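Local atomic coordinates of Ice-binding protein (Colwellia, PDB entry 3WP9), a protein that binds to the surface of ice crystals, inhibits their growth and keeps small ice grains from recrystallizing into larger ones. Residues 190-195 and 208-213. Residues are numbered along the deposited sequence; the frame is centred on the assembly and turned at random.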
# COMPACT_ATOMS: atom_id res chain seq x y z
N SER A 190 5.68 1.16 -7.19
CA SER A 190 5.42 1.55 -8.55
C SER A 190 4.12 0.83 -8.95
O SER A 190 4.05 -0.39 -8.78
CB SER A 190 6.62 1.04 -9.45
OG SER A 190 6.29 1.11 -10.80
N VAL A 191 3.21 1.62 -9.56
CA VAL A 191 1.92 1.03 -9.97
C VAL A 191 1.82 1.36 -11.50
O VAL A 191 1.90 2.51 -11.86
CB VAL A 191 0.77 1.65 -9.19
CG1 VAL A 191 -0.48 0.81 -9.45
CG2 VAL A 191 1.06 1.61 -7.71
N ASN A 192 1.74 0.35 -12.34
CA ASN A 192 1.73 0.55 -13.79
C ASN A 192 0.32 0.79 -14.37
O ASN A 192 -0.75 0.68 -13.62
CB ASN A 192 2.56 -0.53 -14.46
CG ASN A 192 4.05 -0.17 -14.47
OD1 ASN A 192 4.46 0.89 -14.00
ND2 ASN A 192 4.84 -1.06 -15.11
N THR A 193 0.28 1.07 -15.64
CA THR A 193 -0.90 1.68 -16.29
C THR A 193 -2.21 0.93 -16.01
O THR A 193 -2.29 -0.31 -16.24
CB THR A 193 -0.67 1.56 -17.81
OG1 THR A 193 0.58 2.21 -18.13
CG2 THR A 193 -1.81 2.19 -18.61
N GLY A 194 -3.19 1.70 -15.53
CA GLY A 194 -4.55 1.17 -15.44
C GLY A 194 -4.90 0.35 -14.24
O GLY A 194 -6.11 0.01 -14.01
N THR A 195 -3.92 0.03 -13.40
CA THR A 195 -4.19 -0.81 -12.25
C THR A 195 -5.02 -0.10 -11.16
O THR A 195 -4.97 1.11 -10.98
CB THR A 195 -2.81 -1.29 -11.71
OG1 THR A 195 -2.32 -2.22 -12.67
CG2 THR A 195 -2.83 -1.94 -10.30
N THR A 208 5.13 5.86 -7.49
CA THR A 208 4.93 6.26 -8.91
C THR A 208 3.61 5.66 -9.40
O THR A 208 3.38 4.49 -9.19
CB THR A 208 6.18 5.86 -9.79
OG1 THR A 208 6.22 4.41 -9.96
CG2 THR A 208 7.55 6.32 -9.10
N LEU A 209 2.73 6.48 -9.99
CA LEU A 209 1.45 6.00 -10.49
C LEU A 209 1.42 6.21 -11.98
O LEU A 209 2.03 7.18 -12.52
CB LEU A 209 0.28 6.82 -9.91
CG LEU A 209 0.23 6.85 -8.36
CD1 LEU A 209 -0.99 7.79 -8.01
CD2 LEU A 209 0.13 5.43 -7.77
N GLN A 210 0.67 5.33 -12.66
CA GLN A 210 0.46 5.50 -14.09
C GLN A 210 -1.01 5.21 -14.34
O GLN A 210 -1.39 4.06 -14.39
CB GLN A 210 1.30 4.56 -14.97
CG GLN A 210 2.75 4.85 -14.85
CD GLN A 210 3.59 3.77 -15.59
OE1 GLN A 210 3.06 2.87 -16.27
NE2 GLN A 210 4.89 3.79 -15.32
N LYS A 211 -1.80 6.27 -14.60
CA LYS A 211 -3.24 6.09 -14.94
C LYS A 211 -3.99 5.09 -13.99
O LYS A 211 -4.56 4.11 -14.46
CB LYS A 211 -3.43 5.71 -16.39
CG LYS A 211 -2.77 6.74 -17.32
CD LYS A 211 -2.94 6.38 -18.77
CE LYS A 211 -2.53 7.51 -19.70
NZ LYS A 211 -2.25 6.97 -21.08
N ASN A 212 -3.90 5.32 -12.68
CA ASN A 212 -4.44 4.30 -11.75
C ASN A 212 -5.66 4.88 -11.00
O ASN A 212 -5.91 6.04 -11.01
CB ASN A 212 -3.43 3.96 -10.68
CG ASN A 212 -2.12 3.44 -11.29
OD1 ASN A 212 -1.01 4.02 -11.06
ND2 ASN A 212 -2.23 2.31 -12.00
N THR A 213 -6.34 3.91 -10.42
CA THR A 213 -7.42 4.25 -9.46
C THR A 213 -6.90 3.71 -8.15
O THR A 213 -6.68 2.49 -8.00
CB THR A 213 -8.64 3.47 -9.84
OG1 THR A 213 -9.07 3.87 -11.16
CG2 THR A 213 -9.79 3.76 -8.81
O HOH W 1 4.66 3.37 -12.06
O HOH W 2 -7.98 1.67 -12.59
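With CG set beside its own backbone N (chi1 -58°), N212 brings its amide within bonding distance of the carbonyls of N192 and T195. T208 has OG1 between its backbone N and carbonyl carbon (chi1 72°), which brings the hydroxyl to 3.3 Å from S190 CA. The segments belong to neighbouring coils of a right-handed beta-helix, each running from a strand into the corner that follows. The strands pair in parallel, and V191 N donates to T208 O at 2.9 Å. A type II turn from N192 to T195 carries the first coil round its corner. N212 ND2 bonds to N192 O at 2.7 Å. The acceptor lies nearly in the amide plane, but the donor stands above the carbonyl plane. The same nitrogen also bonds to T195 O. N212 OD1 accepts from Q210 N at 2.7 Å, so both ends of the amide are held. Replacing N212 by alanine would probably cost Q210 N this acceptor and remove the two ND2 bonds that tie the corners together. V191 CG1 packs against the amide of N212, while CG2 lies beside L209 CD2 at 3.9 Å. G194, at positive phi, bonds through N to Q210 O. T193, probably part of the ice-binding site, has OG1 3.2 Å from Q210 OE1. Water 1 joins S190 OG, T208 OG1 and V191 O on the outer face. Inside, T195 OG1 is hydrogen-bonded to G174 O and A177 N of the preceding coil. At the end of the contact, N212 ND2 and T213 N reach T195 O from opposite faces of its carbonyl plane, each at 3.2 Å.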